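Local coordinates for putative Nitroreductase (Anabaena variabilis ATCC 29413, PDB 3EO7), which probably acts as an FMN-dependent oxidoreductase of the nitroreductase family, holding flavin mononucleotide as its bound cofactor, at residues L476-I481 with Y503-G508; R206-G211 with Q245-G250. One frame throughout, in Å; residues are numbered along the deposited sequence. Where two conformers were deposited one is given.

Contact 1: residues L476-I481 with Y503-G508; sequences LGVSGI and YITTLG. With FMN (flavin mononucleotide), chain B.
Ser479 and Thr506 meet at the middle of an antiparallel strand pair in the mixed sheet of the C-terminal nitroreductase-family region, the two strand axes running at 160°. Side chains are closely packed from Thr506 to Ile481. Ser479 O accepts two bonds: Thr506 N at 2.9 Å, tilted from the carbonyl plane, and Thr506 OG1 at 2.8 Å, lying in that plane on a lone pair. Thr506 OG1 sits between its own N and carbonyl carbon (chi1 63°), which turns it to Ser479 O; it also bonds Tyr340 OH. The same torsion leaves Thr506 CG2 anti to its carbonyl carbon, facing Ile481 CG1 at 3.7 Å, the two side chains crossing at about a right angle. Beside them the beta-branched Ile481 and Ile504 meet CB to CB at 3.8 Å.

Gly477 and Gly508 pair through backbone alone, by two hydrogen bonds; nearby, Leu476 and Leu507 pack on Leu353 of helix 347-358. All twelve residues are buried, so this end is looser in side-chain contact across the strands, not open to solvent.

On the face with Val478 and Leu507, Val478 CG2 meets Leu507 CD2, and helix 452-473 covers Val478. Tyr503, whose OH is hydrogen-bonded to His191, brings that oxygen within 3.5 Å of Gly480 CA. Ser479, Gly480, Ile481 and Tyr503 line the FMN pocket: Ser479 OG donates to Gly480 O at 2.9 Å, while Gly480 O lies 3.1 Å from FMN C4A.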
loop_
_atom_site.group_PDB
_atom_site.type_symbol
_atom_site.label_atom_id
_atom_site.label_comp_id
_atom_site.label_asym_id
_atom_site.label_seq_id
_atom_site.Cartn_x
_atom_site.Cartn_y
_atom_site.Cartn_z
ATOM N N LEU A 476 12.653 13.136 -9.475
ATOM C CA LEU A 476 11.372 13.523 -10.036
ATOM C C LEU A 476 10.386 13.824 -8.912
ATOM O O LEU A 476 10.685 13.623 -7.717
ATOM C CB LEU A 476 10.828 12.400 -10.916
ATOM C CG LEU A 476 11.712 11.937 -12.078
ATOM C CD1 LEU A 476 10.993 10.751 -12.776
ATOM C CD2 LEU A 476 12.052 13.073 -13.027
ATOM N N GLY A 477 9.241 14.368 -9.298
ATOM C CA GLY A 477 8.126 14.662 -8.389
ATOM C C GLY A 477 7.061 13.588 -8.513
ATOM O O GLY A 477 6.890 12.988 -9.577
ATOM N N VAL A 478 6.377 13.317 -7.402
ATOM C CA VAL A 478 5.361 12.290 -7.366
ATOM C C VAL A 478 4.369 12.537 -6.249
ATOM O O VAL A 478 4.719 13.057 -5.200
ATOM C CB VAL A 478 6.012 10.876 -7.176
ATOM C CG1 VAL A 478 6.855 10.814 -5.867
ATOM C CG2 VAL A 478 4.939 9.726 -7.219
ATOM N N SER A 479 3.113 12.180 -6.496
ATOM C CA SER A 479 2.121 12.191 -5.455
ATOM C C SER A 479 0.933 11.323 -5.808
ATOM O O SER A 479 0.391 11.421 -6.902
ATOM C CB SER A 479 1.616 13.610 -5.159
ATOM O OG SER A 479 0.682 13.599 -4.066
ATOM N N GLY A 480 0.486 10.524 -4.850
ATOM C CA GLY A 480 -0.756 9.824 -4.989
ATOM C C GLY A 480 -1.883 10.844 -4.916
ATOM O O GLY A 480 -1.702 11.978 -4.416
ATOM N N ILE A 481 -3.039 10.432 -5.420
ATOM C CA ILE A 481 -4.291 11.183 -5.394
ATOM C C ILE A 481 -5.379 10.175 -5.006
ATOM O O ILE A 481 -5.683 9.264 -5.777
ATOM C CB ILE A 481 -4.641 11.756 -6.791
ATOM C CG1 ILE A 481 -3.533 12.681 -7.312
ATOM C CG2 ILE A 481 -6.012 12.447 -6.758
ATOM C CD1 ILE A 481 -3.399 13.977 -6.648
ATOM N N TYR A 503 -6.954 3.914 -7.862
ATOM C CA TYR A 503 -5.939 4.827 -7.362
ATOM C C TYR A 503 -5.306 5.571 -8.514
ATOM O O TYR A 503 -5.323 5.084 -9.644
ATOM C CB TYR A 503 -4.894 4.016 -6.580
ATOM C CG TYR A 503 -3.874 4.765 -5.753
ATOM C CD1 TYR A 503 -4.208 5.928 -5.058
ATOM C CD2 TYR A 503 -2.586 4.263 -5.611
ATOM C CE1 TYR A 503 -3.285 6.609 -4.297
ATOM C CE2 TYR A 503 -1.636 4.918 -4.822
ATOM C CZ TYR A 503 -1.998 6.075 -4.149
ATOM O OH TYR A 503 -1.135 6.742 -3.376
ATOM N N ILE A 504 -4.761 6.744 -8.193
ATOM C CA ILE A 504 -4.075 7.620 -9.124
ATOM C C ILE A 504 -2.719 7.999 -8.534
ATOM O O ILE A 504 -2.604 8.298 -7.348
ATOM C CB ILE A 504 -4.885 8.917 -9.364
ATOM C CG1 ILE A 504 -6.228 8.557 -9.981
ATOM C CG2 ILE A 504 -4.085 9.965 -10.147
ATOM C CD1 ILE A 504 -7.178 9.774 -10.163
ATOM N N THR A 505 -1.702 7.965 -9.379
ATOM C CA THR A 505 -0.358 8.411 -9.007
ATOM C C THR A 505 0.131 9.404 -10.077
ATOM O O THR A 505 0.247 9.045 -11.242
ATOM C CB THR A 505 0.645 7.267 -8.858
ATOM O OG1 THR A 505 0.211 6.335 -7.870
ATOM C CG2 THR A 505 2.081 7.822 -8.506
ATOM N N THR A 506 0.383 10.640 -9.651
ATOM C CA THR A 506 0.871 11.709 -10.510
ATOM C C THR A 506 2.387 11.707 -10.476
ATOM O O THR A 506 2.989 11.372 -9.465
ATOM C CB THR A 506 0.339 13.115 -10.103
ATOM O OG1 THR A 506 0.801 13.458 -8.779
ATOM C CG2 THR A 506 -1.229 13.168 -10.173
ATOM N N LEU A 507 2.971 12.069 -11.612
ATOM C CA LEU A 507 4.388 12.139 -11.794
ATOM C C LEU A 507 4.732 13.431 -12.542
ATOM O O LEU A 507 4.080 13.790 -13.523
ATOM C CB LEU A 507 4.862 10.947 -12.624
ATOM C CG LEU A 507 4.617 9.561 -12.045
ATOM C CD1 LEU A 507 4.734 8.469 -13.110
ATOM C CD2 LEU A 507 5.617 9.370 -10.866
ATOM N N GLY A 508 5.791 14.081 -12.111
ATOM C CA GLY A 508 6.204 15.337 -12.742
ATOM C C GLY A 508 7.579 15.753 -12.310
ATOM O O GLY A 508 8.365 14.927 -11.854
HETATM N N1 FMN B . -1.485 14.460 -1.701
HETATM C C2 FMN B . -2.199 15.449 -2.357
HETATM O O2 FMN B . -1.745 16.582 -2.474
HETATM N N3 FMN B . -3.448 15.247 -2.882
HETATM C C4 FMN B . -4.098 14.055 -2.759
HETATM O O4 FMN B . -5.142 13.877 -3.413
HETATM C C4A FMN B . -3.415 13.029 -2.109
HETATM N N5 FMN B . -4.038 11.813 -1.904
HETATM C C5A FMN B . -3.314 10.749 -1.329
HETATM C C6 FMN B . -3.862 9.477 -1.210
HETATM C C7 FMN B . -3.156 8.429 -0.620
HETATM C C7M FMN B . -3.743 7.009 -0.615
HETATM C C8 FMN B . -1.871 8.646 -0.140
HETATM C C8M FMN B . -0.984 7.511 0.332
HETATM C C9 FMN B . -1.288 9.922 -0.252
HETATM C C9A FMN B . -2.010 10.970 -0.848
HETATM N N10 FMN B . -1.445 12.235 -0.954
HETATM C C10 FMN B . -2.123 13.243 -1.586
HETATM C "C1'" FMN B . -0.158 12.591 -0.239
HETATM C "C2'" FMN B . -0.336 12.803 1.251
HETATM O "O2'" FMN B . -0.878 14.120 1.493
HETATM C "C3'" FMN B . 1.010 12.614 1.948
HETATM O "O3'" FMN B . 1.423 11.247 1.852
HETATM C "C4'" FMN B . 1.030 13.093 3.412
HETATM O "O4'" FMN B . 0.767 14.522 3.493
HETATM C "C5'" FMN B . 2.368 12.770 4.050
HETATM O "O5'" FMN B . 3.438 13.364 3.366
HETATM P P FMN B . 4.622 12.513 2.752
HETATM O O1P FMN B . 4.037 11.619 1.664
HETATM O O2P FMN B . 5.586 13.550 2.186
HETATM O O3P FMN B . 5.275 11.697 3.829
#

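Contact 2: residues R206-G211 with Q245-G250; sequences RPHLIG and QNISPG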
loop_
_atom_site.group_PDB
_atom_site.type_symbol
_atom_site.label_atom_id
_atom_site.label_comp_id
_atom_site.label_asym_id
_atom_site.label_seq_id
_atom_site.Cartn_x
_atom_site.Cartn_y
_atom_site.Cartn_z
ATOM N N ARG A 206 12.550 -11.540 4.125
ATOM C CA ARG A 206 11.488 -11.589 3.115
ATOM C C ARG A 206 10.156 -11.723 3.857
ATOM O O ARG A 206 9.943 -12.676 4.623
ATOM C CB ARG A 206 11.617 -12.731 2.124
ATOM C CG ARG A 206 10.509 -12.637 1.048
ATOM C CD ARG A 206 10.440 -13.849 0.191
ATOM N NE ARG A 206 9.638 -13.577 -1.000
ATOM C CZ ARG A 206 8.316 -13.668 -1.086
ATOM N NH1 ARG A 206 7.562 -14.024 -0.048
ATOM N NH2 ARG A 206 7.743 -13.392 -2.243
ATOM N N PRO A 207 9.245 -10.779 3.632
ATOM C CA PRO A 207 7.930 -10.924 4.249
ATOM C C PRO A 207 7.086 -11.853 3.372
ATOM O O PRO A 207 7.274 -11.883 2.158
ATOM C CB PRO A 207 7.355 -9.493 4.195
ATOM C CG PRO A 207 8.069 -8.823 3.067
ATOM C CD PRO A 207 9.364 -9.555 2.823
ATOM N N HIS A 208 6.230 -12.631 4.011
ATOM C CA HIS A 208 5.269 -13.489 3.358
ATOM C C HIS A 208 3.910 -12.915 3.674
ATOM O O HIS A 208 3.489 -12.872 4.838
ATOM C CB HIS A 208 5.419 -14.899 3.847
ATOM C CG HIS A 208 6.651 -15.556 3.321
ATOM N ND1 HIS A 208 6.618 -16.473 2.290
ATOM C CD2 HIS A 208 7.958 -15.388 3.647
ATOM C CE1 HIS A 208 7.857 -16.847 2.010
ATOM N NE2 HIS A 208 8.692 -16.208 2.823
ATOM N N LEU A 209 3.257 -12.417 2.632
ATOM C CA LEU A 209 2.006 -11.716 2.788
ATOM C C LEU A 209 0.852 -12.688 2.995
ATOM O O LEU A 209 0.686 -13.639 2.211
ATOM C CB LEU A 209 1.745 -10.897 1.547
ATOM C CG LEU A 209 0.536 -9.989 1.554
ATOM C CD1 LEU A 209 0.637 -8.944 2.699
ATOM C CD2 LEU A 209 0.428 -9.276 0.119
ATOM N N ILE A 210 0.098 -12.454 4.069
ATOM C CA ILE A 210 -1.072 -13.253 4.414
ATOM C C ILE A 210 -2.298 -12.326 4.562
ATOM O O ILE A 210 -2.488 -11.651 5.577
ATOM C CB ILE A 210 -0.896 -14.107 5.717
ATOM C CG1 ILE A 210 0.354 -14.994 5.642
ATOM C CG2 ILE A 210 -2.159 -14.948 6.015
ATOM C CD1 ILE A 210 0.615 -15.847 6.898
ATOM N N GLY A 211 -3.122 -12.295 3.525
ATOM C CA GLY A 211 -4.359 -11.550 3.556
ATOM C C GLY A 211 -5.556 -12.364 3.992
ATOM O O GLY A 211 -6.586 -11.775 4.330
ATOM N N GLN A 245 14.711 -20.676 6.182
ATOM C CA GLN A 245 13.669 -19.683 6.002
ATOM C C GLN A 245 13.581 -19.151 4.555
ATOM O O GLN A 245 12.815 -18.246 4.277
ATOM C CB GLN A 245 13.832 -18.582 7.056
ATOM C CG GLN A 245 13.685 -19.093 8.485
ATOM C CD GLN A 245 13.688 -17.975 9.515
ATOM O OE1 GLN A 245 12.945 -16.990 9.391
ATOM N NE2 GLN A 245 14.528 -18.124 10.543
ATOM N N ASN A 246 14.362 -19.711 3.628
ATOM C CA ASN A 246 14.272 -19.331 2.207
ATOM C C ASN A 246 13.213 -20.240 1.573
ATOM O O ASN A 246 13.497 -21.087 0.724
ATOM C CB ASN A 246 15.611 -19.439 1.466
ATOM C CG ASN A 246 15.533 -18.915 0.017
ATOM O OD1 ASN A 246 14.617 -18.172 -0.351
ATOM N ND2 ASN A 246 16.504 -19.319 -0.809
ATOM N N ILE A 247 11.979 -20.009 1.991
ATOM C CA ILE A 247 10.834 -20.829 1.599
ATOM C C ILE A 247 10.097 -20.251 0.433
ATOM O O ILE A 247 10.186 -19.059 0.125
ATOM C CB ILE A 247 9.848 -21.023 2.778
ATOM C CG1 ILE A 247 9.262 -19.694 3.243
ATOM C CG2 ILE A 247 10.545 -21.763 3.944
ATOM C CD1 ILE A 247 8.175 -19.820 4.284
ATOM N N SER A 248 9.323 -21.107 -0.219
ATOM C CA SER A 248 8.532 -20.698 -1.346
ATOM C C SER A 248 7.457 -19.689 -0.973
ATOM O O SER A 248 6.830 -19.828 0.065
ATOM C CB SER A 248 7.836 -21.933 -1.921
ATOM O OG SER A 248 6.809 -21.582 -2.809
ATOM N N PRO A 249 7.227 -18.685 -1.839
ATOM C CA PRO A 249 6.055 -17.845 -1.592
ATOM C C PRO A 249 4.790 -18.698 -1.565
ATOM O O PRO A 249 4.735 -19.754 -2.205
ATOM C CB PRO A 249 6.023 -16.895 -2.775
ATOM C CG PRO A 249 7.476 -16.845 -3.253
ATOM C CD PRO A 249 7.989 -18.253 -3.025
ATOM N N GLY A 250 3.793 -18.259 -0.821
ATOM C CA GLY A 250 2.588 -19.057 -0.598
ATOM C C GLY A 250 1.299 -18.387 -0.964
ATOM O O GLY A 250 1.272 -17.521 -1.803
HETATM O O HOH W 1 11.503 -16.584 2.492
HETATM O O HOH W 2 4.335 -15.889 0.569
HETATM O O HOH W 3 4.852 -18.813 2.107
#
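His208 and Ile247 make the main apolar contact, a CH-pi arrangement. Ile247 CD1 stands over one face of the imidazole, 4.0 Å from the ring centroid and 24° off its normal. Ile247 CG1 lies lower, beside the CE1–NE2 edge, 3.4 Å from His208 CE1; a chi1 of 62°, placing CG1 between the backbone N and the carbonyl carbon, brings this branch to the ring. The opposite face of His208 is occupied by Arg206 NH1, 3.4 Å above the plane and over its centre, so the ring is covered on both faces, by Ile247 CD1 and by the edge of a guanidinium whose own plane passes through His208 CG.

Pro249 makes an aliphatic-to-guanidinium contact. Its CG lies over one face of the Arg206 guanidinium, 3.6 Å from NH2, and is displaced toward the rim. The arginine chain is extended from CG to NE, and its charge is answered outside the contact by salt bridges to Asp369 and Asp373.

Arg206 belongs to strand 205-207, an outermost strand of the antiparallel sheet in the N-terminal half, whereas Ile247 and Pro249 lie in the loop that follows the adjacent strand 229-239. No direct hydrogen bond spans the two segments.

The polar connection runs through water. One molecule links His208 NE2, at 2.9 Å, to Gln245 O, the carbonyl that also takes a weak bond from Ile247 N in the inverse gamma turn centred on Asn246. Two more meet His208 ND1: one gives a hydrogen bond to Ser248 O at 3.0 Å, and the other accepts from Gly250 N at 2.8 Å.

Overall arrangement
Contact 1 is core and contact 2 partly surface. The two lie on opposite sides of the chain's centre, their own centres about 29 Å apart and their nearest atoms about 15 Å apart. They share no secondary-structure element: 476-481 with 503-508 joins two strands of the mixed sheet in the C-terminal half, whereas 206-211 with 245-250 sets an edge strand of the large antiparallel sheet in the N-terminal half, and the residues after it, against a loop. The chemistry follows place. Contact 1 buries 503 Å² and relies on direct backbone bonds beside the flavin; contact 2 buries 200 Å², relies on ring faces and bridging waters, and lies away from the flavin pocket.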